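Local coordinates for protein choloylglycine hydrolase (Clostridium perfringens, PDB 2BJF) that hydrolyses the amide bond of glycine- and taurine-conjugated bile salts, releasing free bile acids, as a tetrameric N-terminal nucleophile (Ntn) hydrolase, at residues H14-N19 with S280-E285; Y52-M57 with W108-F113; F67-N72 with G287-N292; K74-A79 with W144-I149; A79-P84 with G171-S176. All blocks are in the same frame, centred on the assembly; numbering follows the deposited sequence.

Interaction 1: residues H14-N19 with S280-E285; sequences HLFGRN and SCMCLE
With CG placed anti to the carbonyl carbon (chi1 -66°), H14 presents its imidazole to E285, whose own chain folds back at chi2 (88°) to bring the carboxylate to the first residue of the strand. The two segments form an antiparallel strand pair inside one sheet of the Ntn-hydrolase sandwich, and E285 clamps its end twice. ND1 of H14 donates to OE2 of E285 at 2.7 Å, meeting the syn lone pair almost in the ring plane, while the backbone N of H14 reaches OE1 of E285 at 2.8 Å. Ring and carboxylate lie nearly coplanar, and together the two bonds fix the rotation of the acid; the carboxylate would probably favour a protonated imidazole.

Further along, F16 and M282, then R18 and S280, make the hydrogen-bonded pairs. On their face of the sheet the F16 and M282 side chains run side by side, CE of M282 lying 3.7 Å from CD2 of F16. On the opposite face, CB of L15 rests 3.7 Å from SG of C281, under helix 249-257. G17, across from C281, brings its CA to 3.2 Å from the carbonyl O of S280. R18, a deoxycholate-binding residue, sends NH1 to D69 and NH2 to G80. NE of R18 donates to the O of N19 at 2.9 Å; the oxygen lies in the guanidinium plane, whereas NE stands above the plane of the N19 carbonyl.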
# COMPACT_ATOMS: atom_id res chain seq x y z
N HIS A 14 30.25 -16.32 7.11
CA HIS A 14 29.35 -15.27 7.56
C HIS A 14 29.66 -13.92 6.93
O HIS A 14 30.75 -13.37 7.11
CB HIS A 14 29.35 -15.19 9.09
CG HIS A 14 28.77 -16.41 9.74
ND1 HIS A 14 29.51 -17.54 9.99
CD2 HIS A 14 27.51 -16.67 10.17
CE1 HIS A 14 28.73 -18.45 10.56
NE2 HIS A 14 27.52 -17.95 10.68
N LEU A 15 28.69 -13.41 6.18
CA LEU A 15 28.80 -12.11 5.54
C LEU A 15 28.06 -11.06 6.37
O LEU A 15 26.97 -11.31 6.88
CB LEU A 15 28.22 -12.15 4.12
CG LEU A 15 28.74 -13.18 3.12
CD1 LEU A 15 27.94 -13.09 1.83
CD2 LEU A 15 30.23 -13.03 2.84
N PHE A 16 28.68 -9.90 6.51
CA PHE A 16 28.09 -8.77 7.22
C PHE A 16 28.49 -7.47 6.54
O PHE A 16 29.66 -7.27 6.23
CB PHE A 16 28.51 -8.78 8.69
CG PHE A 16 28.07 -7.55 9.45
CD1 PHE A 16 26.72 -7.34 9.73
CD2 PHE A 16 29.00 -6.61 9.87
CE1 PHE A 16 26.31 -6.20 10.43
CE2 PHE A 16 28.60 -5.47 10.57
CZ PHE A 16 27.25 -5.27 10.85
N GLY A 17 27.52 -6.59 6.32
CA GLY A 17 27.79 -5.33 5.64
C GLY A 17 26.58 -4.42 5.57
O GLY A 17 25.61 -4.61 6.30
N ARG A 18 26.65 -3.44 4.68
CA ARG A 18 25.65 -2.37 4.66
C ARG A 18 25.60 -1.55 3.38
O ARG A 18 26.59 -1.45 2.65
CB ARG A 18 25.88 -1.42 5.85
CG ARG A 18 27.28 -0.78 5.91
CD ARG A 18 27.35 0.58 5.21
NE ARG A 18 26.47 1.57 5.83
CZ ARG A 18 26.74 2.23 6.96
NH1 ARG A 18 27.88 2.02 7.61
NH2 ARG A 18 25.87 3.10 7.44
N ASN A 19 24.43 -0.98 3.12
CA ASN A 19 24.29 0.16 2.22
C ASN A 19 24.59 1.43 3.01
O ASN A 19 24.10 1.60 4.12
CB ASN A 19 22.86 0.26 1.68
CG ASN A 19 22.59 -0.69 0.53
OD1 ASN A 19 23.50 -1.27 -0.06
ND2 ASN A 19 21.31 -0.83 0.19
N SER A 280 28.93 -2.37 1.17
CA SER A 280 30.03 -3.18 1.69
C SER A 280 29.54 -4.55 2.15
O SER A 280 28.41 -4.69 2.61
CB SER A 280 30.75 -2.46 2.83
OG SER A 280 29.93 -2.36 3.99
N CYS A 281 30.40 -5.55 1.99
CA CYS A 281 30.12 -6.90 2.44
C CYS A 281 31.41 -7.51 2.96
O CYS A 281 32.35 -7.73 2.20
CB CYS A 281 29.56 -7.75 1.29
SG CYS A 281 29.24 -9.47 1.73
N MET A 282 31.44 -7.79 4.26
CA MET A 282 32.62 -8.35 4.90
C MET A 282 32.44 -9.85 5.10
O MET A 282 31.45 -10.29 5.69
CB MET A 282 32.85 -7.68 6.26
CG MET A 282 33.24 -6.21 6.16
SD MET A 282 33.09 -5.33 7.72
CE MET A 282 31.39 -4.77 7.65
N CYS A 283 33.39 -10.63 4.60
CA CYS A 283 33.44 -12.05 4.92
C CYS A 283 34.24 -12.18 6.21
O CYS A 283 35.48 -12.10 6.21
CB CYS A 283 34.07 -12.87 3.80
SG CYS A 283 34.07 -14.63 4.17
N LEU A 284 33.52 -12.36 7.31
CA LEU A 284 34.10 -12.26 8.65
C LEU A 284 35.19 -13.29 8.95
O LEU A 284 36.21 -12.94 9.56
CB LEU A 284 32.99 -12.29 9.71
CG LEU A 284 31.95 -11.16 9.66
CD1 LEU A 284 30.80 -11.45 10.61
CD2 LEU A 284 32.58 -9.80 9.98
N GLU A 285 35.00 -14.53 8.53
CA GLU A 285 36.00 -15.59 8.73
C GLU A 285 37.31 -15.29 7.99
O GLU A 285 38.40 -15.52 8.52
CB GLU A 285 35.47 -16.95 8.29
CG GLU A 285 34.51 -17.62 9.27
CD GLU A 285 33.06 -17.22 9.06
OE1 GLU A 285 32.78 -16.31 8.25
OE2 GLU A 285 32.18 -17.83 9.72

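Interaction 2: residues Y52-M57 with W108-F113; sequences YAVLGM and WVLANF
V54 and L110 make the close-packed part of this contact. Their side chains cross at about a right angle, with CG1 of V54 against CD1 of L110 at 3.8 Å and CG2 of V54 over CB of L110 at 4.0 Å. V54 uses both branches because CG1 stands anti to its backbone N (chi1 177°), which directs CG2 to the helix backbone. Beside this apolar patch the chain is tied to the helix by one direct bond, from N of Y52 to the O of A111 at 3.1 Å. The Y52 ring lies along the backbone of N112 and F113, CE2 coming within 3.5 Å of the carbonyl C of F113. The carbonyl O of Y52 is buried here without a partner in the model, whereas the O of L110 is taken by the side chain of N72.

The far end of the Y52 ring is the wetter side. A water bridges its hydroxyl to the helix: OH of Y52 donates to the water at 3.2 Å, and that water donates to the O of N112 at 2.7 Å. N112 in turn bonds back to W108 through its amide and lays CB over the centre of the F113 ring. L55 and M57 pack on Y289 of the other sheet, while helix 105-112 lies on the opposite side of strand 54-61, in an outer helical layer of the alpha-beta-beta-alpha sandwich of Ntn hydrolases.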
# COMPACT_ATOMS: atom_id res chain seq x y z
N TYR A 52 43.24 -5.76 18.68
CA TYR A 52 43.09 -6.50 17.43
C TYR A 52 43.22 -5.57 16.22
O TYR A 52 42.88 -4.39 16.30
CB TYR A 52 41.73 -7.21 17.38
CG TYR A 52 41.49 -8.16 18.55
CD1 TYR A 52 42.31 -9.27 18.75
CD2 TYR A 52 40.45 -7.94 19.44
CE1 TYR A 52 42.09 -10.14 19.81
CE2 TYR A 52 40.22 -8.80 20.51
CZ TYR A 52 41.05 -9.90 20.69
OH TYR A 52 40.83 -10.76 21.74
N ALA A 53 43.74 -6.12 15.12
CA ALA A 53 43.83 -5.39 13.86
C ALA A 53 42.44 -5.15 13.29
O ALA A 53 41.55 -5.98 13.44
CB ALA A 53 44.69 -6.16 12.87
N VAL A 54 42.27 -4.00 12.63
CA VAL A 54 40.96 -3.54 12.15
C VAL A 54 41.01 -3.18 10.67
O VAL A 54 42.00 -2.62 10.20
CB VAL A 54 40.47 -2.31 12.98
CG1 VAL A 54 39.15 -1.77 12.44
CG2 VAL A 54 40.33 -2.67 14.46
N LEU A 55 39.95 -3.52 9.94
CA LEU A 55 39.78 -3.09 8.55
C LEU A 55 38.34 -2.66 8.29
O LEU A 55 37.40 -3.38 8.64
CB LEU A 55 40.16 -4.21 7.58
CG LEU A 55 40.07 -3.89 6.08
CD1 LEU A 55 41.15 -2.91 5.65
CD2 LEU A 55 40.13 -5.15 5.23
N GLY A 56 38.17 -1.49 7.69
CA GLY A 56 36.84 -1.00 7.32
C GLY A 56 36.82 0.34 6.63
O GLY A 56 37.86 0.97 6.43
N MET A 57 35.62 0.78 6.26
CA MET A 57 35.43 2.09 5.65
C MET A 57 35.36 3.16 6.73
O MET A 57 34.65 3.02 7.72
CB MET A 57 34.15 2.13 4.81
CG MET A 57 34.06 3.33 3.87
SD MET A 57 35.11 3.18 2.41
CE MET A 57 34.15 2.03 1.43
N TRP A 108 36.02 1.37 19.09
CA TRP A 108 36.09 0.81 20.44
C TRP A 108 35.65 -0.65 20.47
O TRP A 108 36.26 -1.48 21.16
CB TRP A 108 35.26 1.66 21.42
CG TRP A 108 35.16 1.09 22.81
CD1 TRP A 108 36.06 1.23 23.82
CD2 TRP A 108 34.08 0.30 23.33
NE1 TRP A 108 35.61 0.57 24.94
CE2 TRP A 108 34.40 -0.01 24.67
CE3 TRP A 108 32.88 -0.19 22.79
CZ2 TRP A 108 33.57 -0.78 25.49
CZ3 TRP A 108 32.05 -0.96 23.60
CH2 TRP A 108 32.40 -1.24 24.94
N VAL A 109 34.59 -0.97 19.72
CA VAL A 109 34.09 -2.34 19.62
C VAL A 109 35.12 -3.25 18.94
O VAL A 109 35.47 -4.30 19.48
CB VAL A 109 32.74 -2.40 18.86
CG1 VAL A 109 32.34 -3.85 18.56
CG2 VAL A 109 31.65 -1.71 19.66
N LEU A 110 35.61 -2.83 17.78
CA LEU A 110 36.47 -3.67 16.95
C LEU A 110 37.88 -3.83 17.51
O LEU A 110 38.48 -4.90 17.39
CB LEU A 110 36.54 -3.13 15.52
CG LEU A 110 35.24 -3.09 14.73
CD1 LEU A 110 35.52 -2.58 13.33
CD2 LEU A 110 34.56 -4.46 14.68
N ALA A 111 38.41 -2.77 18.12
CA ALA A 111 39.77 -2.79 18.64
C ALA A 111 39.92 -3.65 19.89
O ALA A 111 41.01 -4.17 20.16
CB ALA A 111 40.26 -1.37 18.91
N ASN A 112 38.84 -3.81 20.64
CA ASN A 112 38.92 -4.38 21.99
C ASN A 112 38.38 -5.80 22.18
O ASN A 112 38.84 -6.52 23.07
CB ASN A 112 38.25 -3.44 23.00
CG ASN A 112 39.05 -2.18 23.24
OD1 ASN A 112 40.20 -2.23 23.68
ND2 ASN A 112 38.44 -1.03 22.98
N PHE A 113 37.41 -6.19 21.36
CA PHE A 113 36.66 -7.43 21.60
C PHE A 113 36.70 -8.40 20.43
O PHE A 113 36.86 -8.00 19.28
CB PHE A 113 35.22 -7.10 22.00
CG PHE A 113 35.12 -6.03 23.06
CD1 PHE A 113 35.44 -6.32 24.38
CD2 PHE A 113 34.72 -4.74 22.73
CE1 PHE A 113 35.36 -5.33 25.36
CE2 PHE A 113 34.63 -3.75 23.70
CZ PHE A 113 34.96 -4.05 25.02
O HOH W 1 39.29 -9.06 23.99

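Interaction 3: residues F67-N72 with G287-N292; sequences FADGMN and GIYYYN
One hydrogen bond and one apolar wedge join the two segments, which belong to different sheets. The polar link runs from OH of Y289 to OD2 of D69, 2.7 Å long. The hydroxyl arrives on the syn side of the carboxylate, 23° out of its plane, and the phenol ring and carboxylate are turned only 13° from each other. D69 holds CG between its backbone N and carbonyl carbon (chi1 50°), a rotation that carries the acid across to the tyrosine.

The apolar part belongs to M71. Its methyl presses on the backbone at the start of the facing strand and the turn before it: CE of M71 is 3.3 Å from C of I288, 3.4 Å from C of G287 and 4.0 Å from CB of Y289. SD of M71 follows at 3.8 Å from CA of G287. Here G287 and I288 both oppose C283 in a G1 beta bulge, where the positive phi of G287 suits glycine.

D69 has further partners: OD2 also accepts from OG of S280, and OD1 takes the hydroxyl of Y278 and a salt bridge from R18. Hydroxyls on both oxygens thus hold the carboxylate in place, so D69 probably helps position R18, which binds deoxycholate.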
# COMPACT_ATOMS: atom_id res chain seq x y z
N PHE A 67 35.18 5.34 11.97
CA PHE A 67 34.66 4.34 11.03
C PHE A 67 33.16 4.40 10.77
O PHE A 67 32.37 4.78 11.64
CB PHE A 67 35.03 2.93 11.51
CG PHE A 67 36.48 2.60 11.33
CD1 PHE A 67 36.92 1.91 10.21
CD2 PHE A 67 37.42 2.98 12.29
CE1 PHE A 67 38.26 1.59 10.04
CE2 PHE A 67 38.77 2.67 12.13
CZ PHE A 67 39.19 1.98 11.00
N ALA A 68 32.78 4.01 9.55
CA ALA A 68 31.38 3.85 9.16
C ALA A 68 30.94 2.40 9.32
O ALA A 68 29.82 2.11 9.74
CB ALA A 68 31.18 4.31 7.74
N ASP A 69 31.84 1.48 8.96
CA ASP A 69 31.65 0.04 9.15
C ASP A 69 32.99 -0.67 8.99
O ASP A 69 33.86 -0.20 8.26
CB ASP A 69 30.61 -0.54 8.18
CG ASP A 69 30.87 -0.15 6.74
OD1 ASP A 69 30.44 0.96 6.35
OD2 ASP A 69 31.47 -0.95 5.99
N GLY A 70 33.14 -1.79 9.68
CA GLY A 70 34.39 -2.54 9.63
C GLY A 70 34.35 -3.84 10.40
O GLY A 70 33.33 -4.23 10.96
N MET A 71 35.49 -4.52 10.41
CA MET A 71 35.65 -5.77 11.15
C MET A 71 37.04 -5.84 11.76
O MET A 71 37.93 -5.06 11.39
CB MET A 71 35.41 -6.97 10.24
CG MET A 71 36.42 -7.08 9.11
SD MET A 71 36.13 -8.48 8.02
CE MET A 71 36.75 -7.75 6.52
N ASN A 72 37.23 -6.78 12.68
CA ASN A 72 38.57 -7.09 13.16
C ASN A 72 39.05 -8.48 12.72
O ASN A 72 38.32 -9.23 12.08
CB ASN A 72 38.69 -6.87 14.68
CG ASN A 72 37.88 -7.86 15.50
OD1 ASN A 72 37.60 -8.98 15.08
ND2 ASN A 72 37.50 -7.45 16.71
N GLY A 287 38.31 -12.30 6.66
CA GLY A 287 38.84 -10.95 6.86
C GLY A 287 38.95 -10.15 5.58
O GLY A 287 39.81 -9.28 5.45
N ILE A 288 38.06 -10.44 4.63
CA ILE A 288 38.04 -9.72 3.36
C ILE A 288 36.89 -8.71 3.33
O ILE A 288 35.72 -9.06 3.56
CB ILE A 288 37.96 -10.68 2.14
CG1 ILE A 288 39.13 -11.67 2.17
CG2 ILE A 288 37.98 -9.88 0.83
CD1 ILE A 288 38.99 -12.83 1.19
N TYR A 289 37.24 -7.46 3.06
CA TYR A 289 36.28 -6.38 2.92
C TYR A 289 35.96 -6.21 1.44
O TYR A 289 36.81 -5.77 0.66
CB TYR A 289 36.86 -5.09 3.51
CG TYR A 289 35.88 -3.94 3.62
CD1 TYR A 289 35.21 -3.68 4.82
CD2 TYR A 289 35.63 -3.10 2.53
CE1 TYR A 289 34.31 -2.62 4.92
CE2 TYR A 289 34.73 -2.05 2.62
CZ TYR A 289 34.08 -1.81 3.82
OH TYR A 289 33.19 -0.77 3.92
N TYR A 290 34.74 -6.58 1.05
CA TYR A 290 34.26 -6.37 -0.32
C TYR A 290 33.37 -5.13 -0.36
O TYR A 290 32.59 -4.89 0.56
CB TYR A 290 33.43 -7.55 -0.81
CG TYR A 290 34.14 -8.89 -0.86
CD1 TYR A 290 34.93 -9.25 -1.95
CD2 TYR A 290 33.98 -9.81 0.17
CE1 TYR A 290 35.56 -10.49 -2.00
CE2 TYR A 290 34.60 -11.05 0.13
CZ TYR A 290 35.39 -11.38 -0.96
OH TYR A 290 36.01 -12.61 -0.99
N TYR A 291 33.48 -4.36 -1.44
CA TYR A 291 32.58 -3.22 -1.63
C TYR A 291 32.49 -2.78 -3.08
O TYR A 291 33.42 -3.01 -3.87
CB TYR A 291 33.02 -2.03 -0.75
CG TYR A 291 34.13 -1.19 -1.36
CD1 TYR A 291 33.85 0.03 -1.95
CD2 TYR A 291 35.45 -1.64 -1.34
CE1 TYR A 291 34.87 0.80 -2.53
CE2 TYR A 291 36.47 -0.89 -1.91
CZ TYR A 291 36.17 0.33 -2.50
OH TYR A 291 37.17 1.09 -3.06
N ASN A 292 31.37 -2.17 -3.43
CA ASN A 292 31.27 -1.39 -4.66
C ASN A 292 30.68 -0.01 -4.34
O ASN A 292 30.33 0.26 -3.19
CB ASN A 292 30.50 -2.14 -5.76
CG ASN A 292 29.03 -2.37 -5.42
OD1 ASN A 292 28.51 -1.88 -4.41
ND2 ASN A 292 28.35 -3.12 -6.28

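Interaction 4: residues K74-A79 with W144-I149; sequences KGLGCA and WMISDI
The carbonyl O of S147 accepts the backbone N of G77 at 2.7 Å, the shortest polar bond between the segments, and N of S147 returns to the O of G77 at 3.0 Å. A79 and M145 repeat this two-way pairing, and C78 and I146 stand between them as the non-hydrogen-bonded pair.

Side chains then divide between the faces. SG of C78, anti to the backbone N (chi1 -175°), lies 3.7 Å from CG1 of I146 and meets the W144 indole obliquely, 4.9 Å from the centroid of the five-membered ring. CD1 of L76 meets the other branch of I146, CG2, at 3.7 Å. Helices 105-112 and 116-123 cover this face, while A79, M145 and S147 look the other way onto F16 of the second sheet, the layering of an Ntn-hydrolase sandwich.

Past the strand ends the segments stay close. The O of G75 is approached by CA of D148 at 3.3 Å, and CG2 of I149 sits 3.8 Å from CA of G75, the methyl lying directly against the glycine backbone. OD1 of D148 is held by T150, and its OD2 by the backbone N of V116.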
# COMPACT_ATOMS: atom_id res chain seq x y z
N LYS A 74 39.43 -11.10 14.29
CA LYS A 74 38.78 -12.21 14.99
C LYS A 74 37.41 -12.56 14.40
O LYS A 74 36.77 -13.52 14.83
CB LYS A 74 38.64 -11.90 16.49
CG LYS A 74 39.95 -11.54 17.21
CD LYS A 74 41.03 -12.62 17.09
CE LYS A 74 40.72 -13.85 17.93
NZ LYS A 74 41.83 -14.84 17.89
N GLY A 75 36.98 -11.77 13.42
CA GLY A 75 35.70 -12.01 12.76
C GLY A 75 34.53 -11.28 13.40
O GLY A 75 33.37 -11.65 13.17
N LEU A 76 34.82 -10.26 14.19
CA LEU A 76 33.79 -9.38 14.73
C LEU A 76 33.57 -8.21 13.79
O LEU A 76 34.53 -7.56 13.36
CB LEU A 76 34.17 -8.88 16.13
CG LEU A 76 33.15 -8.02 16.88
CD1 LEU A 76 31.90 -8.82 17.23
CD2 LEU A 76 33.78 -7.43 18.14
N GLY A 77 32.31 -7.94 13.46
CA GLY A 77 31.96 -6.83 12.57
C GLY A 77 31.04 -5.82 13.23
O GLY A 77 30.25 -6.18 14.10
N CYS A 78 31.16 -4.56 12.82
CA CYS A 78 30.30 -3.50 13.34
C CYS A 78 30.02 -2.45 12.28
O CYS A 78 30.92 -2.07 11.52
CB CYS A 78 30.93 -2.85 14.58
SG CYS A 78 29.87 -1.61 15.39
N ALA A 79 28.78 -1.99 12.22
CA ALA A 79 28.37 -0.93 11.30
C ALA A 79 27.57 0.14 12.03
O ALA A 79 26.69 -0.18 12.84
CB ALA A 79 27.56 -1.51 10.15
N TRP A 144 24.03 1.13 16.09
CA TRP A 144 25.02 0.18 15.59
C TRP A 144 24.49 -1.24 15.50
O TRP A 144 23.72 -1.68 16.36
CB TRP A 144 26.28 0.21 16.45
CG TRP A 144 26.99 1.53 16.46
CD1 TRP A 144 28.05 1.90 15.67
CD2 TRP A 144 26.70 2.66 17.29
NE1 TRP A 144 28.43 3.19 15.96
CE2 TRP A 144 27.62 3.68 16.95
CE3 TRP A 144 25.75 2.91 18.29
CZ2 TRP A 144 27.62 4.93 17.58
CZ3 TRP A 144 25.75 4.16 18.91
CH2 TRP A 144 26.68 5.15 18.55
N MET A 145 24.92 -1.95 14.46
CA MET A 145 24.72 -3.39 14.37
C MET A 145 26.07 -4.09 14.51
O MET A 145 27.06 -3.68 13.90
CB MET A 145 24.05 -3.77 13.04
CG MET A 145 23.69 -5.25 12.93
SD MET A 145 22.68 -5.60 11.49
CE MET A 145 22.69 -7.39 11.49
N ILE A 146 26.10 -5.13 15.34
CA ILE A 146 27.32 -5.88 15.61
C ILE A 146 27.05 -7.36 15.35
O ILE A 146 26.02 -7.89 15.77
CB ILE A 146 27.81 -5.67 17.08
CG1 ILE A 146 28.06 -4.18 17.35
CG2 ILE A 146 29.09 -6.47 17.35
CD1 ILE A 146 28.20 -3.82 18.82
N SER A 147 27.96 -8.01 14.63
CA SER A 147 27.78 -9.40 14.21
C SER A 147 29.12 -10.12 14.16
O SER A 147 30.15 -9.48 13.93
CB SER A 147 27.10 -9.44 12.83
OG SER A 147 26.53 -10.71 12.57
N ASP A 148 29.12 -11.43 14.38
CA ASP A 148 30.36 -12.20 14.34
C ASP A 148 30.24 -13.56 13.63
O ASP A 148 29.20 -13.86 13.03
CB ASP A 148 30.98 -12.33 15.74
CG ASP A 148 30.19 -13.24 16.67
OD1 ASP A 148 29.26 -13.94 16.21
OD2 ASP A 148 30.51 -13.27 17.88
N ILE A 149 31.29 -14.36 13.73
CA ILE A 149 31.39 -15.64 13.02
C ILE A 149 30.51 -16.76 13.61
O ILE A 149 30.46 -17.86 13.07
CB ILE A 149 32.86 -16.12 12.89
CG1 ILE A 149 33.50 -16.29 14.27
CG2 ILE A 149 33.66 -15.15 12.03
CD1 ILE A 149 34.84 -17.03 14.25

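Interaction 5: residues A79-P84 with G171-S176; sequences AGLNFP and GVLTNS. With TAU (2-aminoethanesulfonic acid), chain C; DXC ((3alpha,5beta,12alpha)-3,12-dihydroxycholan-24-oic acid), chain B.
N82 stands between the two reaction products, with N175 beside it on the taurine side. ND2 of N82 makes a weak hydrogen bond to O3 of taurine at 2.8 Å, and CB of N82 lies 3.4 Å from O4 of deoxycholate. N82 is modelled in two conformers, so this weak bond is uncertain. CG of P84 and CB of N175 both approach taurine O1, at 3.6 Å and 3.9 Å. The backbone N of Q212 of a neighbouring subunit also hydrogen-bonds taurine.

Behind this shell, ND2 of N175 donates to the O of N82 at 2.7 Å and 169°, with that oxygen in its amide plane. Keeping CG anti to the carbonyl carbon (chi1 -49°) brings the amide there, while OD1 of N175 accepts from the N of the nucleophile C2 and from R228. OD1 of N82 is bound by T141. Farther out, CD2 of L81 packs 3.3 Å from the O of T174, and OG of S176, held by the O of V85, sits 3.3 Å from CD of P84.

Residues 81-84 and 173-176 run nearly parallel where the two sheets of the sandwich meet. L81 and L173 pack on H143 of strand 142-147, T174 and N175 touch helix 225-243, and T174 also reaches helix 179-186.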
# COMPACT_ATOMS: atom_id res chain seq x y z
N ALA A 79 28.78 -1.99 12.22
CA ALA A 79 28.37 -0.93 11.30
C ALA A 79 27.57 0.14 12.03
O ALA A 79 26.69 -0.18 12.84
CB ALA A 79 27.56 -1.51 10.15
N GLY A 80 27.89 1.40 11.75
CA GLY A 80 27.16 2.54 12.29
C GLY A 80 26.19 3.08 11.25
O GLY A 80 26.59 3.43 10.14
N LEU A 81 24.91 3.14 11.63
CA LEU A 81 23.84 3.57 10.73
C LEU A 81 23.13 4.78 11.33
O LEU A 81 23.06 4.91 12.55
CB LEU A 81 22.84 2.43 10.49
CG LEU A 81 23.25 1.21 9.65
CD1 LEU A 81 24.22 0.29 10.38
CD2 LEU A 81 22.02 0.43 9.22
N ASN A 82 22.60 5.65 10.47
CA ASN A 82 21.90 6.86 10.91
C ASN A 82 20.72 6.54 11.83
O ASN A 82 20.00 5.57 11.62
CB ASN A 82 21.44 7.69 9.71
CG ASN A 82 20.93 9.07 10.11
OD1 ASN A 82 21.46 9.71 11.02
ND2 ASN A 82 19.89 9.54 9.41
N PHE A 83 20.54 7.37 12.86
CA PHE A 83 19.50 7.16 13.87
C PHE A 83 19.05 8.53 14.38
O PHE A 83 19.26 8.86 15.55
CB PHE A 83 20.08 6.29 15.00
CG PHE A 83 19.05 5.71 15.94
CD1 PHE A 83 17.96 5.00 15.46
CD2 PHE A 83 19.22 5.84 17.32
CE1 PHE A 83 17.02 4.45 16.34
CE2 PHE A 83 18.29 5.30 18.20
CZ PHE A 83 17.19 4.60 17.71
N PRO A 84 18.41 9.33 13.50
CA PRO A 84 18.14 10.75 13.77
C PRO A 84 17.04 11.00 14.80
O PRO A 84 17.04 12.05 15.45
CB PRO A 84 17.71 11.29 12.41
CG PRO A 84 17.12 10.13 11.71
CD PRO A 84 17.88 8.92 12.18
N GLY A 171 18.31 -10.29 11.31
CA GLY A 171 19.50 -10.24 10.45
C GLY A 171 19.65 -8.93 9.69
O GLY A 171 20.49 -8.83 8.79
N VAL A 172 18.84 -7.94 10.04
CA VAL A 172 18.83 -6.66 9.33
C VAL A 172 18.70 -5.46 10.28
O VAL A 172 18.28 -5.60 11.43
CB VAL A 172 17.70 -6.58 8.25
CG1 VAL A 172 17.70 -7.81 7.34
CG2 VAL A 172 16.33 -6.40 8.90
N LEU A 173 19.06 -4.28 9.77
CA LEU A 173 18.85 -3.02 10.47
C LEU A 173 18.73 -1.90 9.45
O LEU A 173 19.36 -1.95 8.40
CB LEU A 173 20.01 -2.73 11.43
CG LEU A 173 19.85 -1.57 12.43
CD1 LEU A 173 18.74 -1.87 13.44
CD2 LEU A 173 21.16 -1.29 13.15
N THR A 174 17.91 -0.89 9.74
CA THR A 174 17.91 0.33 8.93
C THR A 174 18.15 1.55 9.81
O THR A 174 19.21 1.69 10.42
CB THR A 174 16.64 0.49 8.04
OG1 THR A 174 15.47 0.53 8.86
CG2 THR A 174 16.53 -0.66 7.03
N ASN A 175 17.16 2.43 9.89
CA ASN A 175 17.27 3.67 10.65
C ASN A 175 16.09 3.79 11.62
O ASN A 175 15.56 2.77 12.07
CB ASN A 175 17.39 4.86 9.69
CG ASN A 175 18.46 4.64 8.62
OD1 ASN A 175 18.14 4.35 7.46
ND2 ASN A 175 19.72 4.76 9.01
N SER A 176 15.69 5.02 11.96
CA SER A 176 14.61 5.25 12.93
C SER A 176 13.25 4.74 12.41
O SER A 176 13.02 4.73 11.20
CB SER A 176 14.53 6.73 13.30
OG SER A 176 15.71 7.13 13.98
C1 TAU C . 16.81 11.23 7.77
C2 TAU C . 17.73 10.63 7.15
N1 TAU C . 16.05 12.05 8.32
S TAU C . 17.82 9.06 7.14
O1 TAU C . 17.43 8.52 8.46
O2 TAU C . 16.91 8.52 6.10
O3 TAU C . 19.21 8.67 6.84
C1 DXC B . 30.91 15.76 11.49
C2 DXC B . 31.09 14.69 12.56
C3 DXC B . 32.44 13.96 12.47
C4 DXC B . 32.76 13.41 11.07
C5 DXC B . 32.54 14.52 10.03
C6 DXC B . 31.17 15.19 10.11
C7 DXC B . 32.50 12.87 13.56
C8 DXC B . 31.68 11.62 13.24
C9 DXC B . 31.88 11.08 11.82
C10 DXC B . 31.85 12.20 10.76
C11 DXC B . 30.77 10.09 11.46
C12 DXC B . 30.92 9.45 10.07
C13 DXC B . 30.95 10.55 9.00
C14 DXC B . 31.99 11.63 9.33
C15 DXC B . 30.44 8.95 12.42
C16 DXC B . 29.65 7.97 11.53
C17 DXC B . 29.67 8.55 10.11
C18 DXC B . 34.23 13.01 10.99
C19 DXC B . 29.46 7.46 9.03
O1 DXC B . 29.66 11.15 8.83
O2 DXC B . 29.57 16.27 11.55
C20 DXC B . 32.20 8.61 9.96
C21 DXC B . 28.07 6.83 9.13
C22 DXC B . 26.94 7.84 8.94
C23 DXC B . 25.65 7.20 8.49
O3 DXC B . 25.64 5.99 8.16
O4 DXC B . 24.62 7.91 8.46
C24 DXC B . 29.71 7.92 7.59

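Interactions 1 to 5 are spread through both sheets of the sandwich. Interaction 1 lies within the sheet of strands 14-22 and 275-283, interaction 4 within the facing one, and interactions 3 and 5 span the two; interaction 2 adds an outer helix. Strand 77-82 serves interactions 4 and 5, which share A79, and strand 70-72 beside it serves interaction 3. Centres of interactions 1 and 3 are about 7 Å apart, those of 2 and 5 about 19 Å. Residues 14-19 open the series along the chain and 287-292 end it. Interactions 1, 3 and 5 meet around R18, D69 and G80 beside the bile acid, with N82 of interaction 5 at taurine; interaction 2 lies farther out.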